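Local coordinates for putative transcriptional regulator, sugar-binding family (Arthrobacter aurescens, PDB 3NZE), which is a SorC-family regulator that probably binds DNA and a sugar effector to control transcription, at residues L147-G159 against P215-V229. Sequence-based numbering, arbitrary orientation. Where two conformers were deposited one is given.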
loop_
_atom_site.group_PDB
_atom_site.type_symbol
_atom_site.label_atom_id
_atom_site.label_comp_id
_atom_site.label_asym_id
_atom_site.label_seq_id
_atom_site.Cartn_x
_atom_site.Cartn_y
_atom_site.Cartn_z
ATOM N N LEU A 147 -15.838 6.727 -6.018
ATOM C CA LEU A 147 -15.470 5.401 -6.511
ATOM C C LEU A 147 -14.630 4.674 -5.477
ATOM O O LEU A 147 -14.825 3.489 -5.226
ATOM C CB LEU A 147 -14.676 5.499 -7.819
ATOM C CG LEU A 147 -15.456 5.333 -9.116
ATOM C CD1 LEU A 147 -14.498 5.396 -10.314
ATOM C CD2 LEU A 147 -16.219 4.019 -9.106
ATOM N N GLN A 148 -13.676 5.394 -4.892
ATOM C CA GLN A 148 -12.823 4.816 -3.864
ATOM C C GLN A 148 -13.673 4.280 -2.720
ATOM O O GLN A 148 -13.374 3.221 -2.176
ATOM C CB GLN A 148 -11.831 5.850 -3.334
ATOM C CG GLN A 148 -10.711 6.194 -4.316
ATOM C CD GLN A 148 -9.851 7.347 -3.831
ATOM O OE1 GLN A 148 -10.110 7.919 -2.782
ATOM N NE2 GLN A 148 -8.819 7.699 -4.608
ATOM N N ALA A 149 -14.725 5.011 -2.365
ATOM C CA ALA A 149 -15.566 4.653 -1.222
ATOM C C ALA A 149 -16.300 3.336 -1.456
ATOM O O ALA A 149 -16.693 2.652 -0.505
ATOM C CB ALA A 149 -16.559 5.784 -0.912
ATOM N N ARG A 150 -16.475 2.982 -2.725
ATOM C CA ARG A 150 -17.181 1.761 -3.096
ATOM C C ARG A 150 -16.254 0.575 -3.364
ATOM O O ARG A 150 -16.711 -0.465 -3.831
ATOM C CB ARG A 150 -18.032 1.997 -4.347
ATOM C CG ARG A 150 -19.176 2.994 -4.186
ATOM C CD ARG A 150 -19.683 3.452 -5.568
ATOM N NE ARG A 150 -20.142 2.320 -6.366
ATOM C CZ ARG A 150 -20.246 2.314 -7.692
ATOM N NH1 ARG A 150 -19.921 3.388 -8.396
ATOM N NH2 ARG A 150 -20.670 1.221 -8.318
HETATM N N MSE A 151 -14.956 0.711 -3.103
HETATM C CA MSE A 151 -14.046 -0.372 -3.486
HETATM C C MSE A 151 -14.337 -1.711 -2.790
HETATM O O MSE A 151 -14.713 -1.752 -1.618
HETATM C CB MSE A 151 -12.578 0.010 -3.297
HETATM C CG MSE A 151 -12.153 0.160 -1.867
HETATM SE SE MSE A 151 -10.277 0.693 -1.812
HETATM C CE MSE A 151 -10.496 2.308 -0.739
ATOM N N SER A 152 -14.153 -2.787 -3.544
ATOM C CA SER A 152 -14.383 -4.148 -3.053
ATOM C C SER A 152 -13.110 -4.681 -2.403
ATOM O O SER A 152 -13.159 -5.371 -1.375
ATOM C CB SER A 152 -14.776 -5.074 -4.211
ATOM O OG SER A 152 -15.549 -4.412 -5.201
ATOM N N ILE A 153 -11.977 -4.383 -3.030
ATOM C CA ILE A 153 -10.677 -4.774 -2.490
ATOM C C ILE A 153 -9.685 -3.616 -2.586
ATOM O O ILE A 153 -9.843 -2.700 -3.408
ATOM C CB ILE A 153 -10.087 -6.062 -3.155
ATOM C CG1 ILE A 153 -9.508 -5.776 -4.540
ATOM C CG2 ILE A 153 -11.128 -7.190 -3.201
ATOM C CD1 ILE A 153 -8.889 -7.018 -5.202
ATOM N N ALA A 154 -8.692 -3.623 -1.701
ATOM C CA ALA A 154 -7.646 -2.594 -1.702
ATOM C C ALA A 154 -6.315 -3.313 -1.745
ATOM O O ALA A 154 -6.146 -4.322 -1.078
ATOM C CB ALA A 154 -7.727 -1.733 -0.445
ATOM N N ILE A 155 -5.374 -2.805 -2.534
ATOM C CA ILE A 155 -4.057 -3.427 -2.622
ATOM C C ILE A 155 -3.018 -2.365 -2.386
ATOM O O ILE A 155 -3.055 -1.317 -3.030
ATOM C CB ILE A 155 -3.805 -4.041 -4.014
ATOM C CG1 ILE A 155 -4.987 -4.916 -4.437
ATOM C CG2 ILE A 155 -2.505 -4.853 -4.006
ATOM C CD1 ILE A 155 -4.935 -5.386 -5.892
ATOM N N PHE A 156 -2.083 -2.630 -1.482
ATOM C CA PHE A 156 -1.134 -1.598 -1.075
ATOM C C PHE A 156 0.141 -2.144 -0.463
ATOM O O PHE A 156 0.158 -3.231 0.117
ATOM C CB PHE A 156 -1.772 -0.620 -0.081
ATOM C CG PHE A 156 -2.434 -1.288 1.109
ATOM C CD1 PHE A 156 -1.706 -1.602 2.250
ATOM C CD2 PHE A 156 -3.785 -1.581 1.074
ATOM C CE1 PHE A 156 -2.323 -2.202 3.350
ATOM C CE2 PHE A 156 -4.416 -2.178 2.172
ATOM C CZ PHE A 156 -3.680 -2.486 3.310
ATOM N N GLY A 157 1.204 -1.351 -0.572
ATOM C CA GLY A 157 2.414 -1.586 0.189
ATOM C C GLY A 157 2.405 -0.725 1.447
ATOM O O GLY A 157 1.390 -0.124 1.804
ATOM N N VAL A 158 3.543 -0.667 2.131
ATOM C CA VAL A 158 3.638 0.080 3.381
ATOM C C VAL A 158 4.905 0.922 3.381
ATOM O O VAL A 158 5.998 0.408 3.115
ATOM C CB VAL A 158 3.684 -0.872 4.598
ATOM C CG1 VAL A 158 3.755 -0.082 5.906
ATOM C CG2 VAL A 158 2.458 -1.777 4.613
ATOM N N GLY A 159 4.758 2.214 3.669
ATOM C CA GLY A 159 5.907 3.074 3.874
ATOM C C GLY A 159 6.388 2.915 5.302
ATOM O O GLY A 159 5.608 2.564 6.190
ATOM N N PRO A 215 -7.098 7.434 1.071
ATOM C CA PRO A 215 -8.298 7.109 1.859
ATOM C C PRO A 215 -7.980 7.036 3.347
ATOM O O PRO A 215 -6.863 6.673 3.723
ATOM C CB PRO A 215 -8.681 5.702 1.366
ATOM C CG PRO A 215 -7.886 5.482 0.114
ATOM C CD PRO A 215 -6.645 6.291 0.266
ATOM N N SER A 216 -8.956 7.347 4.191
ATOM C CA SER A 216 -8.736 7.243 5.630
ATOM C C SER A 216 -8.578 5.789 6.004
ATOM O O SER A 216 -9.044 4.891 5.297
ATOM C CB SER A 216 -9.892 7.840 6.431
ATOM O OG SER A 216 -11.063 7.053 6.286
ATOM N N HIS A 217 -7.926 5.556 7.132
ATOM C CA HIS A 217 -7.796 4.199 7.636
ATOM C C HIS A 217 -9.167 3.622 7.993
ATOM O O HIS A 217 -9.414 2.441 7.766
ATOM C CB HIS A 217 -6.798 4.152 8.794
ATOM C CG HIS A 217 -5.406 4.528 8.379
ATOM N ND1 HIS A 217 -4.421 4.878 9.276
ATOM C CD2 HIS A 217 -4.843 4.622 7.149
ATOM C CE1 HIS A 217 -3.308 5.164 8.620
ATOM N NE2 HIS A 217 -3.538 5.018 7.327
ATOM N N GLU A 218 -10.069 4.464 8.500
ATOM C CA GLU A 218 -11.438 4.032 8.763
ATOM C C GLU A 218 -12.114 3.484 7.503
ATOM O O GLU A 218 -12.760 2.438 7.534
ATOM C CB GLU A 218 -12.282 5.157 9.382
ATOM C CG GLU A 218 -13.711 4.720 9.703
ATOM C CD GLU A 218 -14.591 5.855 10.206
ATOM O OE1 GLU A 218 -14.097 6.999 10.320
ATOM O OE2 GLU A 218 -15.784 5.600 10.481
ATOM N N GLN A 219 -11.955 4.186 6.388
ATOM C CA GLN A 219 -12.493 3.693 5.126
ATOM C C GLN A 219 -11.861 2.369 4.702
ATOM O O GLN A 219 -12.564 1.451 4.282
ATOM C CB GLN A 219 -12.334 4.742 4.026
ATOM C CG GLN A 219 -12.941 4.305 2.706
ATOM C CD GLN A 219 -12.887 5.400 1.656
ATOM O OE1 GLN A 219 -13.630 6.382 1.726
ATOM N NE2 GLN A 219 -12.007 5.235 0.677
ATOM N N LEU A 220 -10.536 2.261 4.804
ATOM C CA LEU A 220 -9.866 1.008 4.476
ATOM C C LEU A 220 -10.405 -0.152 5.292
ATOM O O LEU A 220 -10.617 -1.247 4.773
ATOM C CB LEU A 220 -8.365 1.101 4.729
ATOM C CG LEU A 220 -7.499 1.738 3.660
ATOM C CD1 LEU A 220 -6.047 1.489 4.020
ATOM C CD2 LEU A 220 -7.826 1.160 2.288
ATOM N N ARG A 221 -10.613 0.075 6.582
ATOM C CA ARG A 221 -11.036 -1.015 7.441
ATOM C C ARG A 221 -12.418 -1.556 7.078
ATOM O O ARG A 221 -12.796 -2.623 7.538
ATOM C CB ARG A 221 -10.972 -0.607 8.920
ATOM C CG ARG A 221 -9.554 -0.593 9.495
ATOM C CD ARG A 221 -9.559 -0.378 11.017
ATOM N NE ARG A 221 -9.908 0.990 11.387
ATOM C CZ ARG A 221 -9.027 1.963 11.610
ATOM N NH1 ARG A 221 -7.725 1.730 11.516
ATOM N NH2 ARG A 221 -9.454 3.178 11.934
ATOM N N GLN A 222 -13.166 -0.824 6.253
ATOM C CA GLN A 222 -14.494 -1.289 5.851
ATOM C C GLN A 222 -14.457 -2.018 4.512
ATOM O O GLN A 222 -15.473 -2.555 4.065
ATOM C CB GLN A 222 -15.498 -0.129 5.766
ATOM C CG GLN A 222 -15.349 0.943 6.842
ATOM C CD GLN A 222 -15.334 0.375 8.249
ATOM O OE1 GLN A 222 -16.053 -0.579 8.555
ATOM N NE2 GLN A 222 -14.513 0.963 9.117
ATOM N N VAL A 223 -13.296 -2.009 3.857
ATOM C CA VAL A 223 -13.161 -2.680 2.577
ATOM C C VAL A 223 -13.058 -4.183 2.847
ATOM O O VAL A 223 -12.446 -4.611 3.830
ATOM C CB VAL A 223 -11.937 -2.168 1.809
ATOM C CG1 VAL A 223 -11.732 -2.964 0.513
ATOM C CG2 VAL A 223 -12.097 -0.695 1.502
ATOM N N ARG A 224 -13.670 -4.984 1.983
ATOM C CA ARG A 224 -13.781 -6.418 2.254
ATOM C C ARG A 224 -12.449 -7.169 2.364
ATOM O O ARG A 224 -12.206 -7.875 3.343
ATOM C CB ARG A 224 -14.679 -7.101 1.234
ATOM C CG ARG A 224 -15.204 -8.413 1.768
ATOM C CD ARG A 224 -15.979 -9.172 0.730
ATOM N NE ARG A 224 -15.086 -9.873 -0.173
ATOM C CZ ARG A 224 -14.867 -9.494 -1.422
ATOM N NH1 ARG A 224 -14.040 -10.184 -2.193
ATOM N NH2 ARG A 224 -15.492 -8.428 -1.894
ATOM N N ARG A 225 -11.604 -7.035 1.351
ATOM C CA ARG A 225 -10.272 -7.616 1.383
ATOM C C ARG A 225 -9.235 -6.511 1.187
ATOM O O ARG A 225 -9.355 -5.681 0.281
ATOM C CB ARG A 225 -10.108 -8.688 0.293
ATOM C CG ARG A 225 -11.066 -9.893 0.403
ATOM C CD ARG A 225 -10.800 -10.753 1.644
ATOM N NE ARG A 225 -9.648 -11.650 1.517
ATOM C CZ ARG A 225 -9.699 -12.899 1.043
ATOM N NH1 ARG A 225 -10.850 -13.417 0.625
ATOM N NH2 ARG A 225 -8.595 -13.636 0.986
ATOM N N ARG A 226 -8.212 -6.518 2.038
ATOM C CA ARG A 226 -7.128 -5.549 1.962
ATOM C C ARG A 226 -5.816 -6.313 1.861
ATOM O O ARG A 226 -5.397 -6.981 2.809
ATOM C CB ARG A 226 -7.115 -4.635 3.191
ATOM C CG ARG A 226 -8.241 -3.610 3.208
ATOM C CD ARG A 226 -9.364 -4.029 4.112
ATOM N NE ARG A 226 -8.919 -4.181 5.498
ATOM C CZ ARG A 226 -9.689 -4.639 6.473
ATOM N NH1 ARG A 226 -9.202 -4.765 7.704
ATOM N NH2 ARG A 226 -10.944 -4.979 6.219
ATOM N N ILE A 227 -5.177 -6.222 0.703
ATOM C CA ILE A 227 -3.992 -7.030 0.424
ATOM C C ILE A 227 -2.780 -6.144 0.607
ATOM O O ILE A 227 -2.602 -5.161 -0.114
ATOM C CB ILE A 227 -3.985 -7.608 -1.011
ATOM C CG1 ILE A 227 -5.162 -8.563 -1.230
ATOM C CG2 ILE A 227 -2.717 -8.395 -1.272
ATOM C CD1 ILE A 227 -6.470 -7.896 -1.499
ATOM N N CYS A 228 -1.966 -6.503 1.590
ATOM C CA CYS A 228 -0.818 -5.713 1.999
ATOM C C CYS A 228 0.454 -6.439 1.589
ATOM O O CYS A 228 0.650 -7.612 1.934
ATOM C CB CYS A 228 -0.866 -5.531 3.520
ATOM S SG CYS A 228 0.515 -4.595 4.188
ATOM N N VAL A 229 1.329 -5.753 0.856
ATOM C CA VAL A 229 2.516 -6.404 0.308
ATOM C C VAL A 229 3.746 -5.689 0.819
ATOM O O VAL A 229 3.880 -4.490 0.628
ATOM C CB VAL A 229 2.546 -6.362 -1.227
ATOM C CG1 VAL A 229 3.769 -7.117 -1.735
ATOM C CG2 VAL A 229 1.247 -6.940 -1.814
HETATM O O HOH W 1 -11.681 7.823 -0.346
HETATM O O HOH W 2 -15.686 -3.898 0.128
HETATM O O HOH W 3 5.512 -2.324 0.811
#
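Phe156 lays its ring against Arg226 and Cys228 of the neighbouring parallel strand. With chi1 at 52°, CG sits between the backbone N and the carbonyl carbon, which brings the ring toward that strand, side by side with Arg226. CE1 meets Cys228 CB at 3.6 Å, and Arg226 CB comes to the ring edge near CE2. Ile227 O lies over one face, and the Cys228 sulfur approaches obliquely. Replacing Phe156 by alanine is likely to open a gap beside Arg226 and Cys228 and leave the sulfur without its aromatic neighbour. Four backbone hydrogen bonds join strands 153-156 and 225-229; the straightest is Ile227 N to Ala154 O, 2.8 Å. Packing is tight at Met151, a selenomethionine, as well. Its CG presses on Val223 CG2 at 3.5 Å, close for two carbons, and the bent end of the chain carries CE to 3.6 Å from Gln219 NE2. Leu220 CD2 touches both this methyl and Ala154 CB.

Where helix 139-149 ends, the contact is looser and partly mediated by water. A water bridges Gln148 OE1 and Gln219 NE2, while Gln148 NE2 binds Gln87 O. Ala149 and Arg224 are exposed, and a second water links Met151 O to Arg224 N. A third joins Val158 N to Val229 O, just past the last direct strand bond.

The pair lies in the parallel part of a mixed sheet, consistent with the Rossmann-like family assignment. Strand 59-62 flanks strand 153-160, and strand 250-254 flanks strand 225-230, where Arg225 forms a salt bridge with Asp250. Helix 35-50 covers the face bearing Ile155 and Ile227; helix 217-221 packs on the face of Ala154 and Phe156.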